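Aldose 1-epimerase (Caenorhabditis elegans, PDB 1LUR) probably interconverts the alpha and beta anomers of aldose sugars, acting as an aldose 1-epimerase (galactose mutarotase). Local coordinates at residues 16-19 with 23-26; 37-42 with 149-154; 143-148 with 169-174; 257-260 with 265-268. One frame throughout, in Å; residues are numbered along the deposited sequence.

Contact 1 (16-19 with 23-26)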
loop_
_atom_site.group_PDB
_atom_site.type_symbol
_atom_site.label_atom_id
_atom_site.label_comp_id
_atom_site.label_asym_id
_atom_site.label_seq_id
_atom_site.Cartn_x
_atom_site.Cartn_y
_atom_site.Cartn_z
ATOM N N GLU A 16 -13.335 10.382 -10.257
ATOM C CA GLU A 16 -14.217 9.410 -9.633
ATOM C C GLU A 16 -14.642 8.266 -10.540
ATOM O O GLU A 16 -14.864 8.452 -11.739
ATOM C CB GLU A 16 -15.469 10.107 -9.092
ATOM C CG GLU A 16 -15.311 10.699 -7.700
ATOM C CD GLU A 16 -16.586 11.359 -7.199
ATOM O OE1 GLU A 16 -17.665 10.724 -7.269
ATOM O OE2 GLU A 16 -16.510 12.511 -6.724
ATOM N N ILE A 17 -14.734 7.077 -9.952
ATOM C CA ILE A 17 -15.142 5.877 -10.671
ATOM C C ILE A 17 -16.110 5.173 -9.738
ATOM O O ILE A 17 -16.051 5.362 -8.521
ATOM C CB ILE A 17 -13.964 4.930 -10.992
ATOM C CG1 ILE A 17 -13.305 4.434 -9.707
ATOM C CG2 ILE A 17 -12.962 5.640 -11.879
ATOM C CD1 ILE A 17 -12.256 3.366 -9.951
ATOM N N ALA A 18 -17.006 4.366 -10.290
ATOM C CA ALA A 18 -17.965 3.671 -9.442
ATOM C C ALA A 18 -18.718 2.575 -10.172
ATOM O O ALA A 18 -18.778 2.554 -11.401
ATOM C CB ALA A 18 -18.956 4.680 -8.863
ATOM N N ASN A 19 -19.276 1.645 -9.412
ATOM C CA ASN A 19 -20.026 0.564 -10.028
ATOM C C ASN A 19 -21.502 0.923 -9.870
ATOM O O ASN A 19 -21.830 2.068 -9.561
ATOM C CB ASN A 19 -19.719 -0.784 -9.369
ATOM C CG ASN A 19 -20.091 -0.824 -7.910
ATOM O OD1 ASN A 19 -20.670 0.124 -7.370
ATOM N ND2 ASN A 19 -19.765 -1.931 -7.254
ATOM N N LEU A 23 -20.568 1.452 -4.756
ATOM C CA LEU A 23 -19.132 1.454 -4.466
ATOM C C LEU A 23 -18.512 2.559 -5.309
ATOM O O LEU A 23 -18.620 2.543 -6.533
ATOM C CB LEU A 23 -18.496 0.108 -4.835
ATOM C CG LEU A 23 -16.963 0.001 -4.819
ATOM C CD1 LEU A 23 -16.413 0.248 -3.413
ATOM C CD2 LEU A 23 -16.562 -1.387 -5.304
ATOM N N THR A 24 -17.877 3.525 -4.660
ATOM C CA THR A 24 -17.254 4.624 -5.377
ATOM C C THR A 24 -15.807 4.808 -4.920
ATOM O O THR A 24 -15.484 4.627 -3.748
ATOM C CB THR A 24 -18.033 5.950 -5.154
ATOM O OG1 THR A 24 -19.399 5.774 -5.550
ATOM C CG2 THR A 24 -17.434 7.079 -5.982
ATOM N N ALA A 25 -14.943 5.155 -5.862
ATOM C CA ALA A 25 -13.534 5.367 -5.567
ATOM C C ALA A 25 -13.100 6.676 -6.206
ATOM O O ALA A 25 -13.448 6.962 -7.350
ATOM C CB ALA A 25 -12.700 4.220 -6.120
ATOM N N THR A 26 -12.353 7.478 -5.460
ATOM C CA THR A 26 -11.882 8.748 -5.981
ATOM C C THR A 26 -10.359 8.702 -6.044
ATOM O O THR A 26 -9.697 8.459 -5.038
ATOM C CB THR A 26 -12.325 9.915 -5.092
ATOM O OG1 THR A 26 -13.754 9.907 -4.976
ATOM C CG2 THR A 26 -11.888 11.236 -5.702
#

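Contact 2 (37-42 with 149-154)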
loop_
_atom_site.group_PDB
_atom_site.type_symbol
_atom_site.label_atom_id
_atom_site.label_comp_id
_atom_site.label_asym_id
_atom_site.label_seq_id
_atom_site.Cartn_x
_atom_site.Cartn_y
_atom_site.Cartn_z
ATOM N N LEU A 37 -12.905 6.164 -0.865
ATOM C CA LEU A 37 -13.525 4.881 -1.178
ATOM C C LEU A 37 -14.758 4.758 -0.280
ATOM O O LEU A 37 -14.655 4.398 0.895
ATOM C CB LEU A 37 -12.560 3.723 -0.920
ATOM C CG LEU A 37 -12.985 2.380 -1.525
ATOM C CD1 LEU A 37 -11.798 1.459 -1.575
ATOM C CD2 LEU A 37 -14.106 1.758 -0.721
ATOM N N THR A 38 -15.922 5.068 -0.841
ATOM C CA THR A 38 -17.173 5.002 -0.097
ATOM C C THR A 38 -17.933 3.702 -0.333
ATOM O O THR A 38 -17.970 3.184 -1.448
ATOM C CB THR A 38 -18.081 6.186 -0.473
ATOM O OG1 THR A 38 -18.354 6.150 -1.879
ATOM C CG2 THR A 38 -17.396 7.499 -0.144
ATOM N N PHE A 39 -18.548 3.189 0.730
ATOM C CA PHE A 39 -19.314 1.948 0.666
ATOM C C PHE A 39 -20.338 1.953 1.800
ATOM O O PHE A 39 -19.998 2.230 2.948
ATOM C CB PHE A 39 -18.374 0.754 0.825
ATOM C CG PHE A 39 -18.992 -0.566 0.468
ATOM C CD1 PHE A 39 -19.334 -0.851 -0.850
ATOM C CD2 PHE A 39 -19.199 -1.540 1.440
ATOM C CE1 PHE A 39 -19.869 -2.091 -1.198
ATOM C CE2 PHE A 39 -19.733 -2.785 1.104
ATOM C CZ PHE A 39 -20.067 -3.060 -0.217
ATOM N N PRO A 40 -21.605 1.638 1.495
ATOM C CA PRO A 40 -22.635 1.630 2.539
ATOM C C PRO A 40 -22.404 0.592 3.635
ATOM O O PRO A 40 -22.003 -0.537 3.358
ATOM C CB PRO A 40 -23.915 1.373 1.750
ATOM C CG PRO A 40 -23.437 0.505 0.620
ATOM C CD PRO A 40 -22.155 1.191 0.203
ATOM N N ASP A 41 -22.656 0.982 4.882
ATOM C CA ASP A 41 -22.477 0.074 6.012
ATOM C C ASP A 41 -23.709 -0.814 6.170
ATOM O O ASP A 41 -24.596 -0.815 5.318
ATOM C CB ASP A 41 -22.245 0.860 7.309
ATOM C CG ASP A 41 -23.355 1.853 7.598
ATOM O OD1 ASP A 41 -24.523 1.542 7.293
ATOM O OD2 ASP A 41 -23.062 2.941 8.138
ATOM N N LYS A 42 -23.757 -1.563 7.267
ATOM C CA LYS A 42 -24.879 -2.457 7.539
ATOM C C LYS A 42 -26.188 -1.681 7.650
ATOM O O LYS A 42 -27.263 -2.225 7.402
ATOM C CB LYS A 42 -24.639 -3.230 8.838
ATOM C CG LYS A 42 -24.616 -2.358 10.084
ATOM C CD LYS A 42 -24.313 -3.181 11.326
ATOM C CE LYS A 42 -24.328 -2.320 12.578
ATOM N NZ LYS A 42 -23.952 -3.105 13.787
ATOM N N ASP A 149 -18.908 -4.992 -10.637
ATOM C CA ASP A 149 -20.196 -5.412 -10.086
ATOM C C ASP A 149 -20.092 -6.390 -8.924
ATOM O O ASP A 149 -21.092 -6.708 -8.286
ATOM C CB ASP A 149 -21.069 -6.026 -11.191
ATOM C CG ASP A 149 -20.350 -7.112 -11.971
ATOM O OD1 ASP A 149 -19.831 -8.064 -11.348
ATOM O OD2 ASP A 149 -20.301 -7.015 -13.215
ATOM N N ARG A 150 -18.885 -6.873 -8.655
ATOM C CA ARG A 150 -18.671 -7.810 -7.562
ATOM C C ARG A 150 -18.236 -7.022 -6.329
ATOM O O ARG A 150 -17.776 -7.593 -5.341
ATOM C CB ARG A 150 -17.592 -8.824 -7.950
ATOM C CG ARG A 150 -17.931 -9.658 -9.180
ATOM C CD ARG A 150 -16.737 -10.497 -9.615
ATOM N NE ARG A 150 -16.246 -11.345 -8.531
ATOM C CZ ARG A 150 -15.109 -12.036 -8.571
ATOM N NH1 ARG A 150 -14.330 -11.986 -9.648
ATOM N NH2 ARG A 150 -14.747 -12.777 -7.529
ATOM N N ASN A 151 -18.399 -5.704 -6.392
ATOM C CA ASN A 151 -18.025 -4.812 -5.293
ATOM C C ASN A 151 -16.547 -4.931 -4.972
ATOM O O ASN A 151 -16.142 -4.936 -3.804
ATOM C CB ASN A 151 -18.839 -5.099 -4.033
ATOM C CG ASN A 151 -20.265 -4.627 -4.149
ATOM O OD1 ASN A 151 -20.529 -3.554 -4.689
ATOM N ND2 ASN A 151 -21.198 -5.416 -3.627
ATOM N N GLN A 152 -15.745 -5.026 -6.023
ATOM C CA GLN A 152 -14.307 -5.141 -5.859
ATOM C C GLN A 152 -13.571 -3.943 -6.434
ATOM O O GLN A 152 -14.008 -3.329 -7.412
ATOM C CB GLN A 152 -13.778 -6.383 -6.574
ATOM C CG GLN A 152 -14.441 -7.686 -6.199
ATOM C CD GLN A 152 -13.843 -8.848 -6.954
ATOM O OE1 GLN A 152 -13.668 -8.781 -8.171
ATOM N NE2 GLN A 152 -13.524 -9.923 -6.238
ATOM N N LEU A 153 -12.454 -3.612 -5.803
ATOM C CA LEU A 153 -11.618 -2.510 -6.240
ATOM C C LEU A 153 -10.382 -3.285 -6.678
ATOM O O LEU A 153 -9.776 -4.004 -5.877
ATOM C CB LEU A 153 -11.247 -1.568 -5.093
ATOM C CG LEU A 153 -10.110 -0.598 -5.450
ATOM C CD1 LEU A 153 -10.552 0.343 -6.572
ATOM C CD2 LEU A 153 -9.711 0.201 -4.220
ATOM N N ILE A 154 -10.042 -3.185 -7.953
ATOM C CA ILE A 154 -8.877 -3.887 -8.467
ATOM C C ILE A 154 -7.764 -2.899 -8.781
ATOM O O ILE A 154 -7.978 -1.909 -9.492
ATOM C CB ILE A 154 -9.215 -4.662 -9.758
ATOM C CG1 ILE A 154 -10.220 -5.776 -9.448
ATOM C CG2 ILE A 154 -7.941 -5.228 -10.377
ATOM C CD1 ILE A 154 -10.736 -6.490 -10.677
#

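Contact 3 (143-148 with 169-174)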
loop_
_atom_site.group_PDB
_atom_site.type_symbol
_atom_site.label_atom_id
_atom_site.label_comp_id
_atom_site.label_asym_id
_atom_site.label_seq_id
_atom_site.Cartn_x
_atom_site.Cartn_y
_atom_site.Cartn_z
ATOM N N VAL A 143 -0.485 2.276 -13.587
ATOM C CA VAL A 143 -1.317 1.775 -12.504
ATOM C C VAL A 143 -2.785 2.005 -12.837
ATOM O O VAL A 143 -3.173 3.104 -13.249
ATOM C CB VAL A 143 -0.986 2.492 -11.179
ATOM C CG1 VAL A 143 -2.086 2.246 -10.155
ATOM C CG2 VAL A 143 0.353 1.994 -10.652
ATOM N N THR A 144 -3.598 0.970 -12.649
ATOM C CA THR A 144 -5.022 1.077 -12.938
ATOM C C THR A 144 -5.888 0.737 -11.739
ATOM O O THR A 144 -5.585 -0.186 -10.981
ATOM C CB THR A 144 -5.433 0.134 -14.100
ATOM O OG1 THR A 144 -4.649 0.426 -15.263
ATOM C CG2 THR A 144 -6.924 0.317 -14.436
ATOM N N TYR A 145 -6.949 1.519 -11.558
ATOM C CA TYR A 145 -7.890 1.314 -10.471
ATOM C C TYR A 145 -9.199 1.016 -11.189
ATOM O O TYR A 145 -9.612 1.779 -12.068
ATOM C CB TYR A 145 -8.076 2.567 -9.623
ATOM C CG TYR A 145 -6.920 2.913 -8.724
ATOM C CD1 TYR A 145 -5.921 3.793 -9.149
ATOM C CD2 TYR A 145 -6.859 2.425 -7.418
ATOM C CE1 TYR A 145 -4.899 4.191 -8.291
ATOM C CE2 TYR A 145 -5.836 2.817 -6.549
ATOM C CZ TYR A 145 -4.863 3.706 -6.995
ATOM O OH TYR A 145 -3.878 4.133 -6.134
ATOM N N THR A 146 -9.841 -0.087 -10.824
ATOM C CA THR A 146 -11.099 -0.469 -11.446
ATOM C C THR A 146 -12.070 -1.015 -10.408
ATOM O O THR A 146 -11.671 -1.725 -9.487
ATOM C CB THR A 146 -10.862 -1.563 -12.511
ATOM O OG1 THR A 146 -9.962 -1.073 -13.517
ATOM C CG2 THR A 146 -12.185 -1.984 -13.165
ATOM N N VAL A 147 -13.339 -0.653 -10.537
ATOM C CA VAL A 147 -14.358 -1.131 -9.611
ATOM C C VAL A 147 -15.304 -1.957 -10.476
ATOM O O VAL A 147 -15.523 -1.620 -11.639
ATOM C CB VAL A 147 -15.143 0.020 -8.960
ATOM C CG1 VAL A 147 -14.279 0.723 -7.925
ATOM C CG2 VAL A 147 -15.609 1.004 -10.032
ATOM N N ASN A 148 -15.849 -3.038 -9.927
ATOM C CA ASN A 148 -16.761 -3.876 -10.707
ATOM C C ASN A 148 -18.052 -4.217 -9.971
ATOM O O ASN A 148 -18.259 -3.795 -8.836
ATOM C CB ASN A 148 -16.068 -5.171 -11.132
ATOM C CG ASN A 148 -15.555 -5.977 -9.954
ATOM O OD1 ASN A 148 -16.201 -6.063 -8.910
ATOM N ND2 ASN A 148 -14.395 -6.595 -10.129
ATOM N N LEU A 169 6.563 -2.045 -6.078
ATOM C CA LEU A 169 5.531 -1.098 -5.687
ATOM C C LEU A 169 4.537 -1.609 -4.659
ATOM O O LEU A 169 4.572 -2.768 -4.247
ATOM C CB LEU A 169 4.733 -0.686 -6.929
ATOM C CG LEU A 169 5.500 -0.444 -8.232
ATOM C CD1 LEU A 169 4.509 -0.289 -9.384
ATOM C CD2 LEU A 169 6.370 0.800 -8.092
ATOM N N THR A 170 3.647 -0.705 -4.268
ATOM C CA THR A 170 2.578 -0.979 -3.315
ATOM C C THR A 170 1.614 0.196 -3.314
ATOM O O THR A 170 1.861 1.210 -3.973
ATOM C CB THR A 170 3.052 -1.221 -1.860
ATOM O OG1 THR A 170 1.990 -1.871 -1.140
ATOM C CG2 THR A 170 3.373 0.096 -1.140
ATOM N N ASN A 171 0.496 0.026 -2.612
ATOM C CA ASN A 171 -0.532 1.060 -2.492
ATOM C C ASN A 171 -0.528 1.381 -1.004
ATOM O O ASN A 171 -0.621 0.480 -0.168
ATOM C CB ASN A 171 -1.901 0.544 -2.923
ATOM C CG ASN A 171 -2.999 1.542 -2.642
ATOM O OD1 ASN A 171 -3.560 1.567 -1.549
ATOM N ND2 ASN A 171 -3.284 2.400 -3.616
ATOM N N HIS A 172 -0.434 2.660 -0.668
ATOM C CA HIS A 172 -0.396 3.053 0.732
ATOM C C HIS A 172 -1.676 3.609 1.353
ATOM O O HIS A 172 -1.625 4.560 2.135
ATOM C CB HIS A 172 0.746 4.057 0.925
ATOM C CG HIS A 172 1.412 3.964 2.264
ATOM N ND1 HIS A 172 0.756 4.233 3.447
ATOM C CD2 HIS A 172 2.677 3.618 2.606
ATOM C CE1 HIS A 172 1.587 4.054 4.460
ATOM N NE2 HIS A 172 2.759 3.682 3.977
ATOM N N ALA A 173 -2.821 3.022 1.025
ATOM C CA ALA A 173 -4.081 3.506 1.588
ATOM C C ALA A 173 -4.219 3.082 3.050
ATOM O O ALA A 173 -3.910 1.946 3.406
ATOM C CB ALA A 173 -5.256 2.970 0.778
ATOM N N TYR A 174 -4.663 4.013 3.890
ATOM C CA TYR A 174 -4.861 3.765 5.317
ATOM C C TYR A 174 -6.346 3.436 5.461
ATOM O O TYR A 174 -7.196 4.252 5.098
ATOM C CB TYR A 174 -4.551 5.016 6.142
ATOM C CG TYR A 174 -3.084 5.374 6.287
ATOM C CD1 TYR A 174 -2.334 5.829 5.199
ATOM C CD2 TYR A 174 -2.461 5.318 7.534
ATOM C CE1 TYR A 174 -1.001 6.227 5.358
ATOM C CE2 TYR A 174 -1.136 5.710 7.702
ATOM C CZ TYR A 174 -0.411 6.164 6.616
ATOM O OH TYR A 174 0.899 6.551 6.800
#

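Contact 4 (257-260 with 265-268)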
loop_
_atom_site.group_PDB
_atom_site.type_symbol
_atom_site.label_atom_id
_atom_site.label_comp_id
_atom_site.label_asym_id
_atom_site.label_seq_id
_atom_site.Cartn_x
_atom_site.Cartn_y
_atom_site.Cartn_z
ATOM N N ARG A 257 -8.611 -10.605 5.710
ATOM C CA ARG A 257 -9.988 -10.183 5.950
ATOM C C ARG A 257 -9.917 -9.158 7.079
ATOM O O ARG A 257 -9.396 -9.447 8.156
ATOM C CB ARG A 257 -10.843 -11.385 6.363
ATOM C CG ARG A 257 -10.715 -12.571 5.407
ATOM C CD ARG A 257 -11.336 -13.840 5.983
ATOM N NE ARG A 257 -10.977 -15.036 5.217
ATOM C CZ ARG A 257 -9.742 -15.526 5.121
ATOM N NH1 ARG A 257 -8.733 -14.928 5.745
ATOM N NH2 ARG A 257 -9.510 -16.617 4.400
ATOM N N PHE A 258 -10.431 -7.962 6.818
ATOM C CA PHE A 258 -10.434 -6.868 7.785
ATOM C C PHE A 258 -11.882 -6.395 7.907
ATOM O O PHE A 258 -12.521 -6.079 6.904
ATOM C CB PHE A 258 -9.532 -5.748 7.250
ATOM C CG PHE A 258 -9.289 -4.618 8.213
ATOM C CD1 PHE A 258 -8.881 -4.867 9.522
ATOM C CD2 PHE A 258 -9.403 -3.298 7.789
ATOM C CE1 PHE A 258 -8.590 -3.812 10.391
ATOM C CE2 PHE A 258 -9.115 -2.238 8.648
ATOM C CZ PHE A 258 -8.705 -2.497 9.954
ATOM N N TRP A 259 -12.410 -6.347 9.126
ATOM C CA TRP A 259 -13.791 -5.909 9.293
ATOM C C TRP A 259 -14.096 -5.243 10.627
ATOM O O TRP A 259 -13.301 -5.298 11.569
ATOM C CB TRP A 259 -14.732 -7.102 9.084
ATOM C CG TRP A 259 -14.669 -8.138 10.175
ATOM C CD1 TRP A 259 -15.427 -8.178 11.313
ATOM C CD2 TRP A 259 -13.795 -9.271 10.237
ATOM N NE1 TRP A 259 -15.080 -9.267 12.077
ATOM C CE2 TRP A 259 -14.081 -9.955 11.441
ATOM C CE3 TRP A 259 -12.796 -9.776 9.394
ATOM C CZ2 TRP A 259 -13.403 -11.119 11.821
ATOM C CZ3 TRP A 259 -12.122 -10.936 9.775
ATOM C CH2 TRP A 259 -12.430 -11.593 10.978
ATOM N N SER A 260 -15.267 -4.618 10.686
ATOM C CA SER A 260 -15.740 -3.923 11.878
ATOM C C SER A 260 -17.160 -4.372 12.222
ATOM O O SER A 260 -18.087 -4.151 11.440
ATOM C CB SER A 260 -15.733 -2.413 11.632
ATOM O OG SER A 260 -16.580 -1.744 12.551
ATOM N N ILE A 265 -19.011 -3.501 8.012
ATOM C CA ILE A 265 -18.288 -3.514 6.744
ATOM C C ILE A 265 -17.070 -4.427 6.822
ATOM O O ILE A 265 -16.321 -4.413 7.802
ATOM C CB ILE A 265 -17.817 -2.096 6.339
ATOM C CG1 ILE A 265 -19.030 -1.213 6.030
ATOM C CG2 ILE A 265 -16.895 -2.174 5.122
ATOM C CD1 ILE A 265 -18.672 0.212 5.688
ATOM N N GLU A 266 -16.880 -5.230 5.783
ATOM C CA GLU A 266 -15.754 -6.146 5.740
ATOM C C GLU A 266 -14.957 -5.941 4.460
ATOM O O GLU A 266 -15.508 -5.572 3.421
ATOM C CB GLU A 266 -16.251 -7.587 5.832
ATOM C CG GLU A 266 -15.171 -8.639 5.695
ATOM C CD GLU A 266 -15.666 -10.022 6.067
ATOM O OE1 GLU A 266 -14.939 -11.008 5.822
ATOM O OE2 GLU A 266 -16.786 -10.120 6.614
ATOM N N LEU A 267 -13.651 -6.163 4.556
ATOM C CA LEU A 267 -12.737 -6.017 3.432
ATOM C C LEU A 267 -11.893 -7.278 3.341
ATOM O O LEU A 267 -11.301 -7.702 4.333
ATOM C CB LEU A 267 -11.820 -4.809 3.645
ATOM C CG LEU A 267 -10.540 -4.766 2.805
ATOM C CD1 LEU A 267 -10.915 -4.632 1.338
ATOM C CD2 LEU A 267 -9.650 -3.608 3.237
ATOM N N SER A 268 -11.855 -7.891 2.163
ATOM C CA SER A 268 -11.071 -9.101 1.965
ATOM C C SER A 268 -10.100 -8.784 0.838
ATOM O O SER A 268 -10.445 -8.069 -0.105
ATOM C CB SER A 268 -11.963 -10.282 1.569
ATOM O OG SER A 268 -12.438 -10.145 0.243
#

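Contact 1 (16-19 with 23-26)
Asn19 OD1 is gripped from within its own hairpin: it accepts the backbone N-H of Leu23 at 2.9 Å, and Gln21 N in the turn adds a weak bond. This beta hairpin pairs strand 15-18, the edge of a four-stranded antiparallel sheet, with strand 24-28, and the asparagine braces its turn. With CG lodged between the backbone N and the carbonyl carbon (chi1 62°), the amide reaches across to Leu23 and crosses its side chain at about a right angle, bringing Asn19 ND2 to 3.4 Å from Leu23 CB. That nitrogen also donates to Asn148 O and Asn151 OD1. With both ends of the amide occupied, its rotation is fixed, and the turn is tied to a second one, between strands 138-147 and 152-160.

The ladder itself is regular. Asn19 N reaches Leu23 O at 3.1 Å, and the hydrogen-bonded pair Ile17 and Ala25 exchanges two bonds, of which Ala25 N to Ile17 O is almost straight (173°). Their side chains share one face, where Ile17 CG1 lies 3.6 Å from Ala25 CB; Ile17 and Leu23 both pack on Val147 of strand 138-147, which covers the Ile17 and Ala25 side. Glu16, Ala18, Thr24 and Thr26 occupy the other face as two non-hydrogen-bonded pairs. Ala18 CB rests 3.5 Å from Thr24 OG1, while Glu16 and Thr26 run side by side in the same direction, Glu16 CG meeting Thr26 OG1 at 3.2 Å.

Contact 2 (37-42 with 149-154)
Leu37 and Phe39 meet Leu153 and Asn151 in a buried, face-to-face packing of two beta sheets, with no hydrogen bond between the segments. Strand 33-40 belongs to the small four-stranded sheet; Leu153 is on strand 152-160 of the large nine-stranded one, and Asn151 in the turn leading into it. The backbones stay well apart: Leu37 CA lies 9.2 Å from Leu153 CA and Phe39 CA 9.1 Å from Asn151 CA. Across this separation all four point their side chains at the other segment.

The leucines meet methyl to methyl, CD1 of Leu37 against CD2 of Leu153 at 3.6 Å. Both have CG anti to the backbone N (chi1 -166° and 166°), which sends each chain out from its strand toward the other, and Phe335 of strand 327-337 packs against both.

At the second point the approach is an edge. Phe39 CE1 comes to 3.8 Å from Asn151 OD1, which lies in the plane of the ring, while the ring and amide planes stand 77° apart. A carbonyl oxygen at a ring edge faces the slightly positive C-H rim, so the approach is probably mildly favourable electrostatically. The strongest partner of Asn151 OD1 is elsewhere, however: Asn19 ND2 donates a hydrogen bond to it and so helps set the turn of the amide. The ring of Phe39 also meets that of His337. An apolar leucine pair beside a ring-amide contact, between two sheets, gives the layered packing of a beta sandwich, consistent with the supersandwich fold of the galactose mutarotase family.

Contact 3 (143-148 with 169-174)
Tyr145 and Asn171 reach toward each other from strands of different sheets, their CA atoms 10.9 Å apart, so no backbone pairing joins the segments 143-148 and 169-174. Strand 138-147 lies in the nine-stranded sheet and strand 170-175 in the seven-stranded one; the gap between them is bridged by side chains, consistent with sheet-to-sheet packing in the beta supersandwich of the galactose mutarotase family.

The tyrosine supplies most of the reach. Its phenol extends from the strand until OH stands 3.1 Å from Asn171 ND2. The amide nitrogen sits at the ring's edge, close to its plane and 3.9 Å from Tyr145 CE2, and the amide is turned 77° against the ring. Asn171 comes to meet it with CG anti to the backbone N (chi1 173°). Ile155 of strand 152-160 packs against both side chains.

The other end of the amide is engaged in its own segment. Asn171 OD1 accepts from Ala173 N at 3.0 Å, forming an Asx turn, although the donor stands 49° out of the carbonyl plane. This bond probably limits the rotation of the amide, whose ND2 faces the tyrosine.

Tyr145 OH has its clear hydrogen bond with Ala32 O; the carbonyl can only accept, so the phenol donates there. The chemistry therefore implies a polar point within a buried interface, where the hydroxyl is held by Ala32 O and stands beside an amide nitrogen whose other end is held in the Asx turn.

Contact 4 (257-260 with 265-268)
A beta hairpin in the nine-stranded sheet joins Phe258 to Leu267: strand 256-259 runs antiparallel to strand 265-271, the short segments inclined at 163°. Phe258 and Leu267 form its hydrogen-bonded pair, with Phe258 N to Leu267 O and Leu267 N to Phe258 O both short at 2.6 Å. Next to the turn, Ser260 N adds a bond to Ile265 O at 3.1 Å, while Ser260 OG bonds Ser263 N within the turn and Asp178 OD2 outside it.

The two faces of the hairpin differ in character. Phe258 and Leu267 project to the buried one, where each meets strand 300-305, Phe258 on Leu300 and Leu267 on Ile302; between themselves they touch little, CB to CB at 4.4 Å. Phe258 sends its ring away from Leu267, and it meets the ring of His186.

Arg257, Trp259, Glu266 and Ser268 share the opposite face. Here the non-hydrogen-bonded pair Trp259 and Glu266 is in contact near the backbone, CB to CB at 3.6 Å. Trp259 has CG between its backbone N and carbonyl carbon (chi1 70°), which swings the indole off the hairpin to meet the ring of Phe187 on the neighbouring strand. Glu266, extended beyond CG, stands up beside Trp259 CB and brings its carboxylate alongside Arg257 CB. The charged ends are not in contact, Arg257 NE and Glu266 OE1 being 5.7 Å apart, and Arg257 NH1 forms a salt bridge with Glu191; Glu266 OE1 comes only to 4.1 Å from Arg257 CB.

How the contacts relate
Read from the N terminus, contact 1 comes first and closes a three-residue turn. Contact 2 opens soon afterwards, on the next strand of the same small sheet, and closes a loop of 106 residues by bringing 37-42 against 149-154. Contact 3 crosses it: 143-148 lies within that loop and 169-174 beyond its end. Contact 4, a later hairpin, stands in series with the other three. Contacts 1, 2 and 3 touch one another largely around 145-154, where the small sheet packs on the nine-stranded sheet. Contact 3 carries the connection on to the seven-stranded sheet, and contact 4 touches contact 2 through Ile265, which packs on Phe39, Pro40 and Asp41.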